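Local coordinates for protein tRNA (guanosine(18)-2'-O)-methyltransferase (Aquifex aeolicus, PDB 1ZJR) that catalyses the S-adenosyl-L-methionine-dependent 2'-O-methylation of guanosine 18 in a subset of tRNAs, at residues P181-E185 against E186-K190. Residues are numbered along the deposited sequence; the frame is centred on the assembly and turned at random.
Sequences PSLSE and EEIQK
The carboxylate of E187 turns one face to S184, whose OG stands almost directly over CD at 3.1 Å, while S184 N reaches OE1 from that same side. This is a capping box at the start of helix 185-200, with S184 as N-cap. The bond from S184 N to E187 OE1 (3.1 Å) is nearly straight yet arrives 62° out of the carboxylate plane. In return, S184 OG accepts a weak, long bond from E187 N (3.4 Å). Serine suits the N-cap because its short side chain can turn back to an amide of the first turn, here E187 N; glutamate three residues on is long enough to return to the backbone N. A water donates to both OE1 and S182 O, tying the box to the preceding loop.

L183 CB packs on I188 CG1 at 3.8 Å, a hydrophobic staple spanning the cap, where branched aliphatic groups fill the buried side near E20 and K24.

Across the first turn, E185 reaches Q189 four residues on, their carboxylate and amide planes 58° apart. E185 CG is anti to the backbone N (chi1 177°), and the bend beyond it brings OE2 over to Q189. OE2 also forms a salt bridge with R16, joining this helix to helix 7-19. Replacing E185 by an alanine removes the carboxylate, which would probably leave R16 without this anionic mate and the Q189 amide freer to turn. Glutamine fits its place by offering a neutral N-H: NE2 donates to the anti lone pair of E185 OE2 at 2.9 Å.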
ATOM      1  N   PRO A 181       7.199  15.992   7.262  1.00 37.40           N
ATOM      2  CA  PRO A 181       6.993  15.525   5.885  1.00 35.73           C
ATOM      3  C   PRO A 181       8.167  14.738   5.312  1.00 33.69           C
ATOM      4  O   PRO A 181       9.311  15.182   5.398  1.00 33.68           O
ATOM      5  CB  PRO A 181       6.765  16.823   5.108  1.00 37.14           C
ATOM      6  CG  PRO A 181       6.224  17.764   6.147  1.00 39.48           C
ATOM      7  CD  PRO A 181       7.089  17.457   7.338  1.00 36.62           C
ATOM      8  N   SER A 182       7.891  13.571   4.731  1.00 30.76           N
ATOM      9  CA  SER A 182       8.950  12.776   4.114  1.00 29.24           C
ATOM     10  C   SER A 182       9.115  13.277   2.675  1.00 27.56           C
ATOM     11  O   SER A 182      10.145  13.059   2.041  1.00 28.41           O
ATOM     12  CB  SER A 182       8.599  11.281   4.116  1.00 31.36           C
ATOM     13  OG  SER A 182       7.457  11.005   3.325  1.00 29.05           O
ATOM     14  N   LEU A 183       8.082  13.937   2.165  1.00 27.68           N
ATOM     15  CA  LEU A 183       8.121  14.514   0.823  1.00 28.99           C
ATOM     16  C   LEU A 183       8.683  15.926   0.952  1.00 28.42           C
ATOM     17  O   LEU A 183       8.379  16.622   1.915  1.00 29.62           O
ATOM     18  CB  LEU A 183       6.714  14.615   0.233  1.00 25.82           C
ATOM     19  CG  LEU A 183       5.978  13.330  -0.152  1.00 28.19           C
ATOM     20  CD1 LEU A 183       4.533  13.673  -0.502  1.00 28.06           C
ATOM     21  CD2 LEU A 183       6.684  12.654  -1.323  1.00 29.67           C
ATOM     22  N   SER A 184       9.484  16.351  -0.019  1.00 29.78           N
ATOM     23  CA  SER A 184      10.049  17.696   0.000  1.00 29.61           C
ATOM     24  C   SER A 184       8.993  18.659  -0.528  1.00 30.68           C
ATOM     25  O   SER A 184       8.014  18.232  -1.142  1.00 28.47           O
ATOM     26  CB  SER A 184      11.292  17.764  -0.889  1.00 31.16           C
ATOM     27  OG  SER A 184      10.956  17.490  -2.241  1.00 34.54           O
ATOM     28  N   GLU A 185       9.182  19.953  -0.286  1.00 28.70           N
ATOM     29  CA  GLU A 185       8.233  20.950  -0.764  1.00 29.74           C
ATOM     30  C   GLU A 185       8.109  20.899  -2.292  1.00 29.96           C
ATOM     31  O   GLU A 185       7.028  21.137  -2.833  1.00 29.47           O
ATOM     32  CB  GLU A 185       8.671  22.353  -0.333  1.00 29.69           C
ATOM     33  CG  GLU A 185       7.784  23.486  -0.840  1.00 31.14           C
ATOM     34  CD  GLU A 185       6.352  23.398  -0.344  1.00 34.44           C
ATOM     35  OE1 GLU A 185       6.106  22.730   0.683  1.00 35.34           O
ATOM     36  OE2 GLU A 185       5.470  24.012  -0.975  1.00 36.54           O
ATOM     37  N   GLU A 186       9.211  20.608  -2.984  1.00 28.85           N
ATOM     38  CA  GLU A 186       9.175  20.534  -4.449  1.00 30.44           C
ATOM     39  C   GLU A 186       8.218  19.423  -4.878  1.00 30.41           C
ATOM     40  O   GLU A 186       7.392  19.599  -5.782  1.00 29.68           O
ATOM     41  CB  GLU A 186      10.565  20.231  -5.030  1.00 31.41           C
ATOM     42  CG  GLU A 186      11.615  21.341  -4.889  1.00 32.69           C
ATOM     43  CD  GLU A 186      12.479  21.185  -3.653  1.00 33.70           C
ATOM     44  OE1 GLU A 186      13.693  21.467  -3.742  1.00 33.42           O
ATOM     45  OE2 GLU A 186      11.949  20.789  -2.592  1.00 33.02           O
ATOM     46  N   GLU A 187       8.350  18.278  -4.222  1.00 28.96           N
ATOM     47  CA  GLU A 187       7.525  17.111  -4.511  1.00 30.71           C
ATOM     48  C   GLU A 187       6.060  17.352  -4.146  1.00 31.32           C
ATOM     49  O   GLU A 187       5.146  16.936  -4.870  1.00 32.21           O
ATOM     50  CB  GLU A 187       8.098  15.904  -3.763  1.00 30.26           C
ATOM     51  CG  GLU A 187       9.443  15.455  -4.341  1.00 30.75           C
ATOM     52  CD  GLU A 187      10.321  14.710  -3.348  1.00 31.87           C
ATOM     53  OE1 GLU A 187       9.817  14.291  -2.288  1.00 33.19           O
ATOM     54  OE2 GLU A 187      11.525  14.533  -3.637  1.00 31.83           O
ATOM     55  N   ILE A 188       5.838  18.029  -3.027  1.00 30.10           N
ATOM     56  CA  ILE A 188       4.488  18.346  -2.589  1.00 29.98           C
ATOM     57  C   ILE A 188       3.832  19.282  -3.603  1.00 30.89           C
ATOM     58  O   ILE A 188       2.698  19.064  -4.024  1.00 29.30           O
ATOM     59  CB  ILE A 188       4.499  19.020  -1.197  1.00 30.16           C
ATOM     60  CG1 ILE A 188       4.916  17.998  -0.132  1.00 31.34           C
ATOM     61  CG2 ILE A 188       3.129  19.609  -0.884  1.00 30.79           C
ATOM     62  CD1 ILE A 188       4.992  18.575   1.284  1.00 31.01           C
ATOM     63  N   GLN A 189       4.543  20.331  -4.001  1.00 31.50           N
ATOM     64  CA  GLN A 189       3.973  21.256  -4.971  1.00 33.04           C
ATOM     65  C   GLN A 189       3.707  20.578  -6.306  1.00 31.43           C
ATOM     66  O   GLN A 189       2.709  20.869  -6.959  1.00 32.73           O
ATOM     67  CB  GLN A 189       4.886  22.469  -5.176  1.00 35.73           C
ATOM     68  CG  GLN A 189       4.671  23.557  -4.140  1.00 40.06           C
ATOM     69  CD  GLN A 189       5.455  24.817  -4.445  1.00 44.65           C
ATOM     70  OE1 GLN A 189       5.348  25.376  -5.536  1.00 47.99           O
ATOM     71  NE2 GLN A 189       6.242  25.276  -3.477  1.00 45.41           N
ATOM     72  N   LYS A 190       4.589  19.666  -6.705  1.00 30.04           N
ATOM     73  CA  LYS A 190       4.408  18.967  -7.972  1.00 32.69           C
ATOM     74  C   LYS A 190       3.124  18.141  -7.937  1.00 33.14           C
ATOM     75  O   LYS A 190       2.337  18.150  -8.886  1.00 32.79           O
ATOM     76  CB  LYS A 190       5.599  18.050  -8.262  1.00 35.31           C
ATOM     77  CG  LYS A 190       5.510  17.348  -9.617  1.00 41.90           C
ATOM     78  CD  LYS A 190       6.591  16.289  -9.797  1.00 45.90           C
ATOM     79  CE  LYS A 190       6.372  15.098  -8.873  1.00 49.69           C
ATOM     80  NZ  LYS A 190       5.067  14.414  -9.117  1.00 51.44           N
TER
HETATM   81  O   HOH W   1      11.553  13.693  -0.134  1.00 33.66           O